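Local structure of glutathione S-transferase (Burkholderia xenovorans, 2DSA) at residues Leu133-Ala137 with Leu172-Leu178; Gln71-Asp75 with Arg91-Gln95. The protein binds glutathione and reductively dechlorinates metabolites of polychlorinated biphenyls, and probably has general glutathione transferase activity. One frame throughout, in Å; residues are numbered along the deposited sequence.

How the contacts relate
From the N terminus the chain builds the thioredoxin-like domain, whose last helix, 66-76, carries residues 71-75. Contact 2 closes the linker that follows: the 15 residues between its segments run into helix 89-109 of the helical C-terminal domain, so the contact ties the two domains of the subunit together. The chain then goes from helix 89-109 to helix 119-139, where contact 1 opens, and that contact closes a larger loop of 34 residues, including helix 153-163, onto the start of helix 176-186. The contacts follow in series, neither nested nor crossed, with centres about 24 Å apart. Contact 2 lies at the dimer interface, also touching the second subunit; contact 1 joins helices within the C-terminal domain.

Contact 1: residues Leu133-Ala137 with Leu172-Leu178; sequences LGQVA and LSPWPSL
Leu133 and Ala137, one helical turn apart, both meet the indole of Trp175. The two side chains Leu133 and Trp175 cross at about a right angle: Leu133 CB sits over the face of the six-membered ring, 4.1 Å from its centroid in a CH-pi contact, while Leu133 CD1 reaches on to Trp175 CZ3 at 3.7 Å. Ala137 CB approaches the five-membered ring obliquely, 3.5 Å from Trp175 CD1, and the CA of Gly134 comes obliquely to the ring nitrogen, 3.6 Å from Trp175 NE1. Ala137 is also gripped by a polar bond. Ser177 OG donates to Ala137 O at 2.6 Å, well off the line of the C=O bond (angle 110°) and somewhat tilted out of the carbonyl plane. The Ser177 chi1 of 72°, which sets OG between its own backbone N and carbonyl carbon, turns the hydroxyl to that oxygen. Leu178, from the same first turn, forks against the helix flank: CD1 lies near Leu133 O, and CD2 packs on Val136 CG1 at 3.9 Å. Thus two helices of the all-helical C-terminal domain of the glutathione transferase fold, 119-139 and 176-186, are joined, with Trp175 at the N-cap position of the second. A type I turn from Leu172 to Trp175, closed by Trp175 N to Leu172 O at 2.9 Å, leads into that helix. It lays Pro174 CB over the indole face opposite Leu133 and brings Leu172 CD2 to Leu133 CD1. Farther out, Leu133 packs on Leu105 and Leu162, and Val136 on Phe100, Leu146 and Leu158.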
loop_
_atom_site.group_PDB
_atom_site.type_symbol
_atom_site.label_atom_id
_atom_site.label_comp_id
_atom_site.label_asym_id
_atom_site.label_seq_id
_atom_site.Cartn_x
_atom_site.Cartn_y
_atom_site.Cartn_z
ATOM N N LEU A 133 -15.378 4.325 -0.691
ATOM C CA LEU A 133 -16.061 4.118 -1.992
ATOM C C LEU A 133 -16.772 5.363 -2.547
ATOM O O LEU A 133 -16.905 5.520 -3.760
ATOM C CB LEU A 133 -17.068 2.969 -1.924
ATOM C CG LEU A 133 -16.616 1.533 -1.650
ATOM C CD1 LEU A 133 -17.850 0.657 -1.460
ATOM C CD2 LEU A 133 -15.682 0.965 -2.746
ATOM N N GLY A 134 -17.241 6.236 -1.654
ATOM C CA GLY A 134 -17.761 7.540 -2.060
ATOM C C GLY A 134 -16.683 8.373 -2.735
ATOM O O GLY A 134 -16.913 8.963 -3.793
ATOM N N GLN A 135 -15.496 8.413 -2.132
ATOM C CA GLN A 135 -14.388 9.164 -2.712
ATOM C C GLN A 135 -14.024 8.668 -4.125
ATOM O O GLN A 135 -13.749 9.473 -5.023
ATOM C CB GLN A 135 -13.169 9.139 -1.788
ATOM C CG GLN A 135 -11.982 9.974 -2.292
ATOM C CD GLN A 135 -10.739 9.801 -1.445
ATOM O OE1 GLN A 135 -10.756 9.125 -0.400
ATOM N NE2 GLN A 135 -9.640 10.397 -1.894
ATOM N N VAL A 136 -14.049 7.352 -4.323
ATOM C CA VAL A 136 -13.709 6.767 -5.629
ATOM C C VAL A 136 -14.806 6.997 -6.659
ATOM O O VAL A 136 -14.520 7.221 -7.837
ATOM C CB VAL A 136 -13.397 5.253 -5.527
ATOM C CG1 VAL A 136 -12.846 4.736 -6.834
ATOM C CG2 VAL A 136 -12.414 4.998 -4.407
ATOM N N ALA A 137 -16.061 6.933 -6.216
ATOM C CA ALA A 137 -17.195 7.202 -7.089
ATOM C C ALA A 137 -17.145 8.630 -7.623
ATOM O O ALA A 137 -17.406 8.862 -8.805
ATOM C CB ALA A 137 -18.505 6.931 -6.366
ATOM N N LEU A 172 -23.577 -1.508 -4.448
ATOM C CA LEU A 172 -22.891 -0.390 -5.101
ATOM C C LEU A 172 -23.888 0.566 -5.768
ATOM O O LEU A 172 -23.497 1.494 -6.479
ATOM C CB LEU A 172 -21.849 -0.905 -6.108
ATOM C CG LEU A 172 -20.693 -1.766 -5.572
ATOM C CD1 LEU A 172 -19.786 -2.142 -6.718
ATOM C CD2 LEU A 172 -19.896 -1.067 -4.461
ATOM N N SER A 173 -25.175 0.334 -5.502
ATOM C CA SER A 173 -26.290 1.149 -6.022
ATOM C C SER A 173 -26.196 2.660 -5.740
ATOM O O SER A 173 -26.569 3.455 -6.601
ATOM C CB SER A 173 -27.631 0.606 -5.512
ATOM O OG SER A 173 -27.876 -0.707 -6.008
ATOM N N PRO A 174 -25.696 3.054 -4.545
ATOM C CA PRO A 174 -25.481 4.473 -4.255
ATOM C C PRO A 174 -24.376 5.096 -5.122
ATOM O O PRO A 174 -24.271 6.315 -5.203
ATOM C CB PRO A 174 -25.028 4.466 -2.789
ATOM C CG PRO A 174 -25.401 3.144 -2.257
ATOM C CD PRO A 174 -25.306 2.214 -3.399
ATOM N N TRP A 175 -23.570 4.255 -5.773
ATOM C CA TRP A 175 -22.445 4.724 -6.587
ATOM C C TRP A 175 -22.513 4.240 -8.029
ATOM O O TRP A 175 -21.731 3.381 -8.431
ATOM C CB TRP A 175 -21.128 4.292 -5.956
ATOM C CG TRP A 175 -21.040 4.652 -4.503
ATOM C CD1 TRP A 175 -20.893 5.904 -3.979
ATOM C CD2 TRP A 175 -21.120 3.756 -3.393
ATOM N NE1 TRP A 175 -20.863 5.840 -2.610
ATOM C CE2 TRP A 175 -20.995 4.534 -2.221
ATOM C CE3 TRP A 175 -21.274 2.365 -3.273
ATOM C CZ2 TRP A 175 -21.022 3.977 -0.941
ATOM C CZ3 TRP A 175 -21.301 1.808 -1.993
ATOM C CH2 TRP A 175 -21.171 2.615 -0.846
ATOM N N PRO A 176 -23.451 4.802 -8.811
ATOM C CA PRO A 176 -23.593 4.479 -10.224
ATOM C C PRO A 176 -22.315 4.631 -11.060
ATOM O O PRO A 176 -22.141 3.891 -12.020
ATOM C CB PRO A 176 -24.684 5.452 -10.705
ATOM C CG PRO A 176 -24.914 6.404 -9.601
ATOM C CD PRO A 176 -24.477 5.768 -8.366
ATOM N N SER A 177 -21.434 5.570 -10.712
ATOM C CA SER A 177 -20.152 5.720 -11.438
ATOM C C SER A 177 -19.196 4.511 -11.263
ATOM O O SER A 177 -18.371 4.229 -12.144
ATOM C CB SER A 177 -19.456 7.043 -11.079
ATOM O OG SER A 177 -18.937 6.992 -9.762
ATOM N N LEU A 178 -19.335 3.796 -10.146
ATOM C CA LEU A 178 -18.561 2.578 -9.878
ATOM C C LEU A 178 -19.072 1.372 -10.668
ATOM O O LEU A 178 -18.278 0.557 -11.148
ATOM C CB LEU A 178 -18.523 2.248 -8.379
ATOM C CG LEU A 178 -17.862 3.282 -7.449
ATOM C CD1 LEU A 178 -17.867 2.799 -6.016
ATOM C CD2 LEU A 178 -16.431 3.596 -7.907
#

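Contact 2: residues Gln71-Asp75 with Arg91-Gln95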
loop_
_atom_site.group_PDB
_atom_site.type_symbol
_atom_site.label_atom_id
_atom_site.label_comp_id
_atom_site.label_asym_id
_atom_site.label_seq_id
_atom_site.Cartn_x
_atom_site.Cartn_y
_atom_site.Cartn_z
ATOM N N GLN A 71 3.108 -3.084 -11.140
ATOM C CA GLN A 71 4.040 -2.106 -11.706
ATOM C C GLN A 71 5.183 -2.792 -12.484
ATOM O O GLN A 71 5.548 -2.344 -13.563
ATOM C CB GLN A 71 4.599 -1.180 -10.614
ATOM C CG GLN A 71 3.561 -0.173 -10.083
ATOM C CD GLN A 71 4.150 0.783 -9.083
ATOM O OE1 GLN A 71 4.722 1.817 -9.459
ATOM N NE2 GLN A 71 4.051 0.437 -7.795
ATOM N N TYR A 72 5.741 -3.860 -11.917
ATOM C CA TYR A 72 6.711 -4.663 -12.630
ATOM C C TYR A 72 6.110 -5.123 -13.961
ATOM O O TYR A 72 6.709 -4.908 -15.017
ATOM C CB TYR A 72 7.227 -5.847 -11.783
ATOM C CG TYR A 72 8.130 -6.774 -12.595
ATOM C CD1 TYR A 72 7.591 -7.859 -13.289
ATOM C CD2 TYR A 72 9.502 -6.532 -12.712
ATOM C CE1 TYR A 72 8.379 -8.686 -14.071
ATOM C CE2 TYR A 72 10.313 -7.387 -13.486
ATOM C CZ TYR A 72 9.734 -8.443 -14.160
ATOM O OH TYR A 72 10.488 -9.274 -14.934
ATOM N N VAL A 73 4.912 -5.695 -13.908
ATOM C CA VAL A 73 4.221 -6.190 -15.091
ATOM C C VAL A 73 4.030 -5.109 -16.178
ATOM O O VAL A 73 4.404 -5.301 -17.352
ATOM C CB VAL A 73 2.877 -6.857 -14.714
ATOM C CG1 VAL A 73 2.035 -7.141 -15.965
ATOM C CG2 VAL A 73 3.106 -8.148 -13.900
ATOM N N ALA A 74 3.478 -3.967 -15.774
ATOM C CA ALA A 74 3.293 -2.837 -16.676
ATOM C C ALA A 74 4.597 -2.336 -17.320
ATOM O O ALA A 74 4.610 -1.942 -18.485
ATOM C CB ALA A 74 2.590 -1.685 -15.942
ATOM N N ASP A 75 5.673 -2.310 -16.543
ATOM C CA ASP A 75 6.968 -1.815 -17.026
ATOM C C ASP A 75 7.605 -2.736 -18.077
ATOM O O ASP A 75 8.509 -2.309 -18.791
ATOM C CB ASP A 75 7.941 -1.602 -15.861
ATOM C CG ASP A 75 7.612 -0.356 -15.031
ATOM O OD1 ASP A 75 8.192 -0.214 -13.935
ATOM O OD2 ASP A 75 6.801 0.485 -15.476
ATOM N N ARG A 91 3.072 8.780 -12.730
ATOM C CA ARG A 91 3.476 7.485 -12.142
ATOM C C ARG A 91 3.375 7.491 -10.597
ATOM O O ARG A 91 2.941 6.503 -10.003
ATOM C CB ARG A 91 4.870 7.067 -12.638
ATOM C CG ARG A 91 5.366 5.694 -12.140
ATOM C CD ARG A 91 4.359 4.549 -12.328
ATOM N NE ARG A 91 4.958 3.264 -11.974
ATOM C CZ ARG A 91 5.571 2.458 -12.839
ATOM N NH1 ARG A 91 5.665 2.799 -14.118
ATOM N NH2 ARG A 91 6.106 1.321 -12.422
ATOM N N TYR A 92 3.759 8.597 -9.955
ATOM C CA TYR A 92 3.535 8.760 -8.487
ATOM C C TYR A 92 2.054 8.769 -8.142
ATOM O O TYR A 92 1.619 8.179 -7.153
ATOM C CB TYR A 92 4.257 9.988 -7.915
ATOM C CG TYR A 92 5.734 9.979 -8.240
ATOM C CD1 TYR A 92 6.244 10.792 -9.251
ATOM C CD2 TYR A 92 6.610 9.120 -7.579
ATOM C CE1 TYR A 92 7.589 10.764 -9.583
ATOM C CE2 TYR A 92 7.961 9.089 -7.899
ATOM C CZ TYR A 92 8.440 9.913 -8.907
ATOM O OH TYR A 92 9.770 9.893 -9.238
ATOM N N HIS A 93 1.285 9.421 -8.998
ATOM C CA HIS A 93 -0.159 9.423 -8.913
ATOM C C HIS A 93 -0.768 7.995 -9.034
ATOM O O HIS A 93 -1.721 7.661 -8.327
ATOM C CB HIS A 93 -0.715 10.394 -9.963
ATOM C CG HIS A 93 -2.145 10.782 -9.746
ATOM N ND1 HIS A 93 -2.928 11.326 -10.747
ATOM C CD2 HIS A 93 -2.939 10.702 -8.651
ATOM C CE1 HIS A 93 -4.139 11.561 -10.278
ATOM N NE2 HIS A 93 -4.173 11.189 -9.009
ATOM N N LEU A 94 -0.210 7.154 -9.908
ATOM C CA LEU A 94 -0.582 5.731 -9.936
ATOM C C LEU A 94 -0.276 5.010 -8.593
ATOM O O LEU A 94 -1.091 4.211 -8.103
ATOM C CB LEU A 94 0.129 5.005 -11.094
ATOM C CG LEU A 94 -0.062 3.483 -11.162
ATOM C CD1 LEU A 94 -1.338 3.176 -11.874
ATOM C CD2 LEU A 94 1.091 2.793 -11.888
ATOM N N GLN A 95 0.895 5.283 -8.022
ATOM C CA GLN A 95 1.319 4.665 -6.764
ATOM C C GLN A 95 0.452 5.105 -5.586
ATOM O O GLN A 95 0.218 4.326 -4.645
ATOM C CB GLN A 95 2.796 4.987 -6.486
ATOM C CG GLN A 95 3.692 4.378 -7.546
ATOM C CD GLN A 95 5.092 4.918 -7.562
ATOM O OE1 GLN A 95 5.395 5.987 -7.007
ATOM N NE2 GLN A 95 5.966 4.190 -8.233
#
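Gln71 OE1 is shared by two donors of the facing helix, Arg91 NE and Gln95 NE2, each 2.9 Å away. Both bonds lie in the carbonyl plane on lone pairs, and the one from Gln95 NE2 is nearly straight (167°). The amide of Gln71 is turned steeply against both partners, 59° from the guanidinium and 67° from the Gln95 amide, yet each donor keeps the oxygen close to its own plane. Arg91, bent at chi2, comes from the direction opposite to Asp75 and meets its carboxylate end-on: NH1 reaches OD2 at 2.9 Å on the syn lone pair, and NH2 reaches OD1 at 3.0 Å from out of the carboxylate plane. Arg91 NH1 also bonds Pro84 O in the linker, and Asp75 OD1 accepts from same-chain Asn86 ND2 and from Tyr92 OH of the second subunit. With the helix segments roughly antiparallel and their axes 13.2 Å apart, the long side chains of Gln71, Arg91 and Gln95 span from helix to helix and so join the domains. Bonds from NE, NH1 and NH2 fix the rotation of the guanidinium, and the buried charge of Arg91 is probably balanced by Asp75, whose carboxylate links this network to the dimer interface.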